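Local coordinates for protein putative transcriptional regulator (Salmonella typhimurium, PDB 1YYV) that probably binds DNA and regulates transcription as a winged helix-turn-helix protein of the HxlR family, at residues 30-35 / 71-76; 46-51 / 90-95; 78-83 / 94-99. One frame throughout, in Å; residues are numbered along the deposited sequence.

All three contacts lie within the HxlR-like helix-turn-helix region. Contact 1 joins helix 25-33 to helix 66-76; its centre is 15 Å from that of contact 2 and 12 Å from that of contact 3. Contacts 2 and 3 are closer, 8 Å between centres, and share Ser94 and Leu95: strand 90-95 is the middle of an antiparallel sheet, with strand 49-50 on one flank and strand 79-84 on the other. Along the chain contact 1 alternates with contact 2 and is complete before contact 3 begins. Helix 66-76 runs almost directly into strand 79-84, so the wing hairpin follows closely on the helix, and contacts 1 and 3 both reach the second subunit.

Contact 1. Residues 30-35 / 71-76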
loop_
_atom_site.group_PDB
_atom_site.type_symbol
_atom_site.label_atom_id
_atom_site.label_comp_id
_atom_site.label_asym_id
_atom_site.label_seq_id
_atom_site.Cartn_x
_atom_site.Cartn_y
_atom_site.Cartn_z
ATOM N N LYS A 30 3.361 2.597 4.707
ATOM C CA LYS A 30 4.292 3.202 3.777
ATOM C C LYS A 30 5.426 2.221 3.344
ATOM O O LYS A 30 5.710 2.042 2.138
ATOM C CB LYS A 30 4.902 4.481 4.393
ATOM C CG LYS A 30 5.808 5.208 3.394
ATOM C CD LYS A 30 6.555 6.470 3.917
ATOM C CE LYS A 30 6.024 7.751 3.221
ATOM N NZ LYS A 30 7.008 8.930 2.980
ATOM N N HIS A 31 6.082 1.588 4.308
ATOM C CA HIS A 31 7.157 0.655 3.936
ATOM C C HIS A 31 6.696 -0.468 3.022
ATOM O O HIS A 31 7.413 -0.822 2.090
ATOM C CB HIS A 31 7.878 0.087 5.166
ATOM C CG HIS A 31 8.466 1.154 6.044
ATOM N ND1 HIS A 31 8.759 0.955 7.385
ATOM C CD2 HIS A 31 8.807 2.437 5.769
ATOM C CE1 HIS A 31 9.275 2.066 7.882
ATOM N NE2 HIS A 31 9.291 2.983 6.932
ATOM N N VAL A 32 5.508 -1.023 3.269
ATOM C CA VAL A 32 5.128 -2.266 2.558
ATOM C C VAL A 32 4.429 -1.965 1.238
ATOM O O VAL A 32 4.183 -2.855 0.409
ATOM C CB VAL A 32 4.349 -3.313 3.475
ATOM C CG1 VAL A 32 5.068 -3.514 4.802
ATOM C CG2 VAL A 32 2.866 -2.917 3.715
ATOM N N THR A 33 4.082 -0.702 1.037
ATOM C CA THR A 33 3.385 -0.366 -0.186
ATOM C C THR A 33 4.072 0.708 -1.032
ATOM O O THR A 33 3.509 1.126 -2.059
ATOM C CB THR A 33 1.925 0.013 0.083
ATOM O OG1 THR A 33 1.889 1.087 1.013
ATOM C CG2 THR A 33 1.102 -1.190 0.595
ATOM N N SER A 34 5.258 1.153 -0.584
ATOM C CA SER A 34 6.130 1.960 -1.394
ATOM C C SER A 34 6.413 1.144 -2.622
ATOM O O SER A 34 6.240 -0.057 -2.635
ATOM C CB SER A 34 7.449 2.321 -0.691
ATOM O OG SER A 34 8.282 1.172 -0.586
ATOM N N ARG A 35 6.843 1.812 -3.668
ATOM C CA ARG A 35 7.019 1.156 -4.944
ATOM C C ARG A 35 8.142 0.101 -4.914
ATOM O O ARG A 35 8.057 -0.895 -5.602
ATOM C CB ARG A 35 7.214 2.250 -5.984
ATOM C CG ARG A 35 8.128 2.013 -7.130
ATOM C CD ARG A 35 8.077 3.296 -7.869
ATOM N NE ARG A 35 8.992 3.349 -8.989
ATOM C CZ ARG A 35 9.097 4.398 -9.788
ATOM N NH1 ARG A 35 8.315 5.456 -9.568
ATOM N NH2 ARG A 35 9.972 4.383 -10.799
ATOM N N GLN A 71 16.256 -2.141 4.354
ATOM C CA GLN A 71 16.454 -1.814 5.754
ATOM C C GLN A 71 15.165 -1.532 6.580
ATOM O O GLN A 71 15.045 -2.010 7.708
ATOM C CB GLN A 71 17.409 -0.629 5.899
ATOM C CG GLN A 71 17.533 -0.204 7.366
ATOM C CD GLN A 71 18.916 0.223 7.705
ATOM O OE1 GLN A 71 19.237 1.423 7.659
ATOM N NE2 GLN A 71 19.785 -0.759 8.021
ATOM N N ALA A 72 14.245 -0.736 6.034
ATOM C CA ALA A 72 12.958 -0.479 6.693
ATOM C C ALA A 72 12.151 -1.776 6.868
ATOM O O ALA A 72 11.535 -1.990 7.902
ATOM C CB ALA A 72 12.142 0.600 5.943
ATOM N N LEU A 73 12.196 -2.657 5.877
ATOM C CA LEU A 73 11.491 -3.931 5.952
ATOM C C LEU A 73 12.117 -4.907 6.927
ATOM O O LEU A 73 11.394 -5.681 7.563
ATOM C CB LEU A 73 11.342 -4.567 4.560
ATOM C CG LEU A 73 10.459 -3.836 3.523
ATOM C CD1 LEU A 73 10.540 -4.476 2.106
ATOM C CD2 LEU A 73 9.003 -3.781 3.977
ATOM N N GLU A 74 13.443 -4.874 7.061
ATOM C CA GLU A 74 14.130 -5.745 8.022
ATOM C C GLU A 74 13.864 -5.332 9.465
ATOM O O GLU A 74 13.576 -6.191 10.327
ATOM C CB GLU A 74 15.644 -5.821 7.766
ATOM C CG GLU A 74 16.371 -6.698 8.814
ATOM C CD GLU A 74 17.896 -6.678 8.732
ATOM O OE1 GLU A 74 18.484 -5.788 8.042
ATOM O OE2 GLU A 74 18.504 -7.565 9.394
ATOM N N GLN A 75 13.928 -4.027 9.740
ATOM C CA GLN A 75 13.687 -3.580 11.108
ATOM C C GLN A 75 12.227 -3.666 11.520
ATOM O O GLN A 75 11.951 -3.708 12.724
ATOM C CB GLN A 75 14.373 -2.247 11.493
ATOM C CG GLN A 75 14.138 -1.076 10.572
ATOM C CD GLN A 75 15.309 -0.070 10.574
ATOM O OE1 GLN A 75 16.467 -0.439 10.796
ATOM N NE2 GLN A 75 15.001 1.201 10.275
ATOM N N ASP A 76 11.318 -3.747 10.536
ATOM C CA ASP A 76 9.908 -4.047 10.788
ATOM C C ASP A 76 9.718 -5.527 11.139
ATOM O O ASP A 76 8.779 -5.885 11.809
ATOM C CB ASP A 76 9.040 -3.658 9.585
ATOM C CG ASP A 76 8.780 -2.130 9.499
ATOM O OD1 ASP A 76 9.138 -1.399 10.450
ATOM O OD2 ASP A 76 8.228 -1.650 8.469
#
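His31 presents one ring face and one ring edge to helix 66-76, and this is where the two segments fit most closely. The CB of Ala72 sits over the centre of the imidazole, 3.6 Å from its centroid and only 4° off the ring normal, a CH-pi contact. At the edge, ND1 of His31 donates to OD2 of Asp76 over 2.9 Å. That bond is nearly straight (167°): the carboxylate oxygen lies in the imidazole plane and is met on its syn side, with the two planes turned 26° apart. Face and edge together restrain the rotation of the ring. The His31 CG stands anti to its carbonyl carbon, which carries the imidazole across to the other helix.

The contact ties helix 25-33 to helix 66-76, the latter in the position of the recognition helix in the winged helix-turn-helix fold of the HxlR family, and it also borders the dimer interface. Asp76 uses its second oxygen, OD1, for a salt bridge to Arg124 of the second subunit, a pairing that would probably favour its charged form.

Beside the ring, around Leu73, the fit is slacker. CD2 of Leu73 comes within 3.9 Å of the His31 backbone O, and CG1 of Val32 reaches the same methyl at 4.0 Å. These two side chains are buried, both touching Phe78, whereas His31 and Ala72, at the closely fitted ring, are partly exposed.

Contact 2. Residues 46-51 / 90-95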
loop_
_atom_site.group_PDB
_atom_site.type_symbol
_atom_site.label_atom_id
_atom_site.label_comp_id
_atom_site.label_asym_id
_atom_site.label_seq_id
_atom_site.Cartn_x
_atom_site.Cartn_y
_atom_site.Cartn_z
ATOM N N ASP A 46 9.169 -16.016 -3.989
ATOM C CA ASP A 46 9.876 -17.062 -4.729
ATOM C C ASP A 46 11.043 -17.701 -3.986
ATOM O O ASP A 46 11.503 -18.756 -4.387
ATOM C CB ASP A 46 10.371 -16.531 -6.072
ATOM C CG ASP A 46 9.261 -15.904 -6.892
ATOM O OD1 ASP A 46 8.165 -16.520 -7.006
ATOM O OD2 ASP A 46 9.492 -14.797 -7.435
ATOM N N GLY A 47 11.524 -17.068 -2.926
ATOM C CA GLY A 47 12.641 -17.595 -2.147
ATOM C C GLY A 47 13.703 -16.542 -1.916
ATOM O O GLY A 47 13.532 -15.366 -2.282
ATOM N N THR A 48 14.802 -16.964 -1.301
ATOM C CA THR A 48 15.962 -16.102 -1.067
ATOM C C THR A 48 16.474 -15.421 -2.348
ATOM O O THR A 48 16.530 -16.057 -3.397
ATOM C CB THR A 48 17.075 -16.892 -0.387
ATOM O OG1 THR A 48 16.544 -17.482 0.796
ATOM C CG2 THR A 48 18.222 -15.989 0.015
ATOM N N HIS A 49 16.772 -14.120 -2.250
ATOM C CA HIS A 49 17.416 -13.321 -3.290
ATOM C C HIS A 49 18.561 -12.614 -2.638
ATOM O O HIS A 49 18.452 -12.220 -1.466
ATOM C CB HIS A 49 16.478 -12.231 -3.781
ATOM C CG HIS A 49 15.359 -12.734 -4.631
ATOM N ND1 HIS A 49 14.408 -13.621 -4.165
ATOM C CD2 HIS A 49 15.027 -12.466 -5.914
ATOM C CE1 HIS A 49 13.555 -13.896 -5.136
ATOM N NE2 HIS A 49 13.918 -13.219 -6.211
ATOM N N ARG A 50 19.656 -12.452 -3.395
ATOM C CA ARG A 50 20.776 -11.588 -3.032
ATOM C C ARG A 50 20.379 -10.185 -3.410
ATOM O O ARG A 50 19.457 -9.983 -4.226
ATOM C CB ARG A 50 22.060 -12.033 -3.745
ATOM C CG ARG A 50 22.285 -13.542 -3.636
ATOM C CD ARG A 50 23.696 -13.988 -3.901
ATOM N NE ARG A 50 23.882 -14.349 -5.301
ATOM C CZ ARG A 50 24.720 -15.277 -5.752
ATOM N NH1 ARG A 50 25.471 -15.993 -4.926
ATOM N NH2 ARG A 50 24.794 -15.484 -7.053
ATOM N N PHE A 51 21.051 -9.197 -2.813
ATOM C CA PHE A 51 20.841 -7.803 -3.185
ATOM C C PHE A 51 20.837 -7.602 -4.692
ATOM O O PHE A 51 20.008 -6.858 -5.198
ATOM C CB PHE A 51 21.894 -6.904 -2.533
ATOM C CG PHE A 51 21.610 -5.424 -2.669
ATOM C CD1 PHE A 51 20.969 -4.732 -1.643
ATOM C CD2 PHE A 51 21.990 -4.718 -3.818
ATOM C CE1 PHE A 51 20.720 -3.363 -1.739
ATOM C CE2 PHE A 51 21.740 -3.345 -3.927
ATOM C CZ PHE A 51 21.097 -2.666 -2.883
ATOM N N HIS A 90 28.263 -11.307 -0.803
ATOM C CA HIS A 90 26.875 -11.034 -1.098
ATOM C C HIS A 90 26.111 -10.892 0.203
ATOM O O HIS A 90 26.580 -11.274 1.276
ATOM C CB HIS A 90 26.246 -12.170 -1.924
ATOM C CG HIS A 90 26.577 -12.134 -3.387
ATOM N ND1 HIS A 90 26.323 -11.038 -4.186
ATOM C CD2 HIS A 90 27.108 -13.082 -4.201
ATOM C CE1 HIS A 90 26.694 -11.309 -5.425
ATOM N NE2 HIS A 90 27.173 -12.544 -5.460
ATOM N N VAL A 91 24.940 -10.292 0.096
ATOM C CA VAL A 91 23.996 -10.304 1.181
ATOM C C VAL A 91 22.729 -10.894 0.596
ATOM O O VAL A 91 22.317 -10.518 -0.498
ATOM C CB VAL A 91 23.797 -8.889 1.781
ATOM C CG1 VAL A 91 23.327 -7.909 0.729
ATOM C CG2 VAL A 91 22.878 -8.947 2.948
ATOM N N GLU A 92 22.147 -11.841 1.316
ATOM C CA GLU A 92 20.902 -12.485 0.924
ATOM C C GLU A 92 19.741 -12.145 1.841
ATOM O O GLU A 92 19.923 -12.002 3.061
ATOM C CB GLU A 92 21.089 -14.008 0.889
ATOM C CG GLU A 92 21.439 -14.491 -0.491
ATOM C CD GLU A 92 22.200 -15.759 -0.471
ATOM O OE1 GLU A 92 21.738 -16.670 0.227
ATOM O OE2 GLU A 92 23.275 -15.844 -1.151
ATOM N N TYR A 93 18.555 -12.065 1.219
ATOM C CA TYR A 93 17.273 -11.675 1.837
ATOM C C TYR A 93 16.224 -12.738 1.633
ATOM O O TYR A 93 16.044 -13.238 0.537
ATOM C CB TYR A 93 16.748 -10.351 1.209
ATOM C CG TYR A 93 17.703 -9.210 1.427
ATOM C CD1 TYR A 93 17.706 -8.514 2.633
ATOM C CD2 TYR A 93 18.652 -8.884 0.478
ATOM C CE1 TYR A 93 18.622 -7.496 2.869
ATOM C CE2 TYR A 93 19.571 -7.863 0.698
ATOM C CZ TYR A 93 19.546 -7.175 1.897
ATOM O OH TYR A 93 20.428 -6.153 2.149
ATOM N N SER A 94 15.499 -13.055 2.695
ATOM C CA SER A 94 14.276 -13.828 2.582
ATOM C C SER A 94 13.240 -13.280 3.575
ATOM O O SER A 94 13.574 -12.461 4.451
ATOM C CB SER A 94 14.540 -15.309 2.869
ATOM O OG SER A 94 15.190 -15.455 4.126
ATOM N N LEU A 95 12.008 -13.772 3.444
ATOM C CA LEU A 95 10.909 -13.419 4.330
ATOM C C LEU A 95 10.907 -14.228 5.623
ATOM O O LEU A 95 11.124 -15.439 5.619
ATOM C CB LEU A 95 9.551 -13.636 3.643
ATOM C CG LEU A 95 9.266 -12.903 2.349
ATOM C CD1 LEU A 95 8.150 -13.598 1.665
ATOM C CD2 LEU A 95 8.949 -11.425 2.593
#
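His49 and Tyr93 form an antiparallel hydrogen-bonded pair: His49 N donates to Tyr93 O at 3.0 Å, and Tyr93 N returns a bond to His49 O at 2.7 Å. One residue on, Arg50 and Glu92 make a non-hydrogen-bonded pair, and Phe51 N then reaches Val91 O at 3.0 Å.

On the face bearing Arg50 and Glu92, the arginine chain runs beside the glutamate in the same direction, its CD 3.3 Å from Glu92 OE2. A bend at chi3 (-93°) turns the guanidinium over the imidazole of His90. The two groups stack with centres 4.0 Å apart and planes at 27°, and Arg50 CD also lies over the His90 ring. Both residues have a second deposited conformer, so this stack describes one of the arrangements present. CG2 of Thr48 packs against Glu92 CG at 3.6 Å.

The other face carries His49 and Tyr93. Phe51 CB rests against Val91 CG1 at 3.7 Å, while the phenol of Tyr93 lies alongside the Phe51 side chain, its OH near the edge of that ring.

Further out, His49 ND1 donates to Gly47 O at 2.7 Å, and its NE2 is hydrogen-bonded to the dimethylated lysine at position 57; together they fix the imidazole at both nitrogens. Leu70 of helix 66-76 touches both Phe51 and Tyr93. A short strand placed ahead of the helix-turn-helix and added to the edge of the wing hairpin is typical of winged helix folds.

Contact 3. Residues 78-83 / 94-99; sequences FLNRVS and SLTPLG
The base of the wing, the beta hairpin of strands 79-84 and 90-95, meets the start of helix 97-103 here. Asn80 and Ser94 are an antiparallel hydrogen-bonded pair: Asn80 N donates to Ser94 O at 2.7 Å, and Ser94 N answers to Asn80 O at 3.1 Å. Leu79 and Leu95 follow as a non-hydrogen-bonded pair; their CB atoms diverge, yet the CD2 methyls of the two leucines still meet at 4.0 Å. Both also touch Leu44, in the loop before strand 49-50.

Beyond this pair the second segment leaves the strand and turns into the helix, around the carbonyl of Phe78. Thr96 N donates to Phe78 O at 3.0 Å, approaching from above the carbonyl plane (56° out of it), while CA atoms of Leu95 and Gly99 supply additional C-H...O contacts to the same oxygen. Gly99, having no side chain, can bring its CA this close to the carbonyl.

The ring of Phe78 lies obliquely against the first helical turn, with CE1 3.9 Å from Leu98 CD2. Its surroundings include Val28 and Val32 of helix 25-33, and Trp112 of the second subunit packs on both Phe78 and Leu98, placing this end of the contact at the dimer interface.

Thr96 divides its branches between strand and helix. Its CG2, anti to the carbonyl carbon, lies against the amide of Asn80, 3.5 Å from OD1. Its OG1 is hydrogen-bonded to Gly77 O and, as the N-cap, accepts from Gly99 N at 3.0 Å with an N-H...O angle of 151°.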
loop_
_atom_site.group_PDB
_atom_site.type_symbol
_atom_site.label_atom_id
_atom_site.label_comp_id
_atom_site.label_asym_id
_atom_site.label_seq_id
_atom_site.Cartn_x
_atom_site.Cartn_y
_atom_site.Cartn_z
ATOM N N PHE A 78 10.186 -8.197 8.730
ATOM C CA PHE A 78 9.655 -8.913 7.590
ATOM C C PHE A 78 10.742 -9.683 6.832
ATOM O O PHE A 78 10.425 -10.578 6.029
ATOM C CB PHE A 78 8.923 -7.958 6.626
ATOM C CG PHE A 78 7.799 -7.159 7.267
ATOM C CD1 PHE A 78 6.879 -7.766 8.143
ATOM C CD2 PHE A 78 7.644 -5.815 6.972
ATOM C CE1 PHE A 78 5.845 -7.044 8.708
ATOM C CE2 PHE A 78 6.606 -5.081 7.526
ATOM C CZ PHE A 78 5.710 -5.689 8.400
ATOM N N LEU A 79 12.010 -9.319 7.038
ATOM C CA LEU A 79 13.093 -9.972 6.293
ATOM C C LEU A 79 14.179 -10.519 7.187
ATOM O O LEU A 79 14.505 -9.945 8.229
ATOM C CB LEU A 79 13.761 -9.054 5.254
ATOM C CG LEU A 79 12.913 -8.151 4.389
ATOM C CD1 LEU A 79 13.815 -7.259 3.611
ATOM C CD2 LEU A 79 11.936 -8.927 3.474
ATOM N N ASN A 80 14.703 -11.657 6.756
ATOM C CA ASN A 80 16.020 -12.133 7.200
ATOM C C ASN A 80 17.116 -11.614 6.279
ATOM O O ASN A 80 16.999 -11.680 5.056
ATOM C CB ASN A 80 16.029 -13.650 7.321
ATOM C CG ASN A 80 15.151 -14.113 8.453
ATOM O OD1 ASN A 80 14.295 -14.987 8.273
ATOM N ND2 ASN A 80 15.318 -13.488 9.641
ATOM N N ARG A 81 18.142 -11.027 6.884
ATOM C CA ARG A 81 19.307 -10.621 6.130
ATOM C C ARG A 81 20.580 -11.370 6.555
ATOM O O ARG A 81 21.045 -11.253 7.700
ATOM C CB ARG A 81 19.509 -9.112 6.203
ATOM C CG ARG A 81 20.773 -8.670 5.467
ATOM C CD ARG A 81 21.175 -7.304 5.902
ATOM N NE ARG A 81 21.479 -7.317 7.324
ATOM C CZ ARG A 81 22.045 -6.307 7.983
ATOM N NH1 ARG A 81 22.385 -5.172 7.346
ATOM N NH2 ARG A 81 22.279 -6.438 9.288
ATOM N N VAL A 82 21.140 -12.141 5.629
ATOM C CA VAL A 82 22.358 -12.919 5.915
ATOM C C VAL A 82 23.538 -12.449 5.069
ATOM O O VAL A 82 23.462 -12.439 3.841
ATOM C CB VAL A 82 22.143 -14.436 5.712
ATOM C CG1 VAL A 82 23.356 -15.229 6.218
ATOM C CG2 VAL A 82 20.878 -14.900 6.427
ATOM N N SER A 83 24.620 -12.050 5.743
ATOM C CA SER A 83 25.870 -11.669 5.066
ATOM C C SER A 83 26.709 -12.860 4.672
ATOM O O SER A 83 26.810 -13.847 5.406
ATOM C CB SER A 83 26.739 -10.748 5.929
ATOM O OG SER A 83 26.431 -9.391 5.679
ATOM N N SER A 94 15.499 -13.055 2.695
ATOM C CA SER A 94 14.276 -13.828 2.582
ATOM C C SER A 94 13.240 -13.280 3.575
ATOM O O SER A 94 13.574 -12.461 4.451
ATOM C CB SER A 94 14.540 -15.309 2.869
ATOM O OG SER A 94 15.190 -15.455 4.126
ATOM N N LEU A 95 12.008 -13.772 3.444
ATOM C CA LEU A 95 10.909 -13.419 4.330
ATOM C C LEU A 95 10.907 -14.228 5.623
ATOM O O LEU A 95 11.124 -15.439 5.619
ATOM C CB LEU A 95 9.551 -13.636 3.643
ATOM C CG LEU A 95 9.266 -12.903 2.349
ATOM C CD1 LEU A 95 8.150 -13.598 1.665
ATOM C CD2 LEU A 95 8.949 -11.425 2.593
ATOM N N THR A 96 10.641 -13.532 6.715
ATOM C CA THR A 96 10.322 -14.155 7.969
ATOM C C THR A 96 8.876 -14.684 7.878
ATOM O O THR A 96 8.152 -14.352 6.916
ATOM C CB THR A 96 10.476 -13.130 9.100
ATOM O OG1 THR A 96 9.505 -12.089 8.917
ATOM C CG2 THR A 96 11.904 -12.532 9.094
ATOM N N PRO A 97 8.451 -15.535 8.839
ATOM C CA PRO A 97 6.999 -15.859 8.924
ATOM C C PRO A 97 6.081 -14.643 8.979
ATOM O O PRO A 97 5.056 -14.617 8.299
ATOM C CB PRO A 97 6.890 -16.678 10.224
ATOM C CG PRO A 97 8.252 -17.336 10.317
ATOM C CD PRO A 97 9.236 -16.269 9.851
ATOM N N LEU A 98 6.434 -13.635 9.778
ATOM C CA LEU A 98 5.687 -12.366 9.780
ATOM C C LEU A 98 5.683 -11.693 8.396
ATOM O O LEU A 98 4.664 -11.131 7.941
ATOM C CB LEU A 98 6.237 -11.410 10.863
ATOM C CG LEU A 98 5.344 -10.210 11.216
ATOM C CD1 LEU A 98 4.068 -10.671 11.968
ATOM C CD2 LEU A 98 6.103 -9.147 12.016
ATOM N N GLY A 99 6.820 -11.739 7.726
ATOM C CA GLY A 99 6.955 -11.168 6.394
ATOM C C GLY A 99 6.190 -11.896 5.313
ATOM O O GLY A 99 5.769 -11.276 4.345
#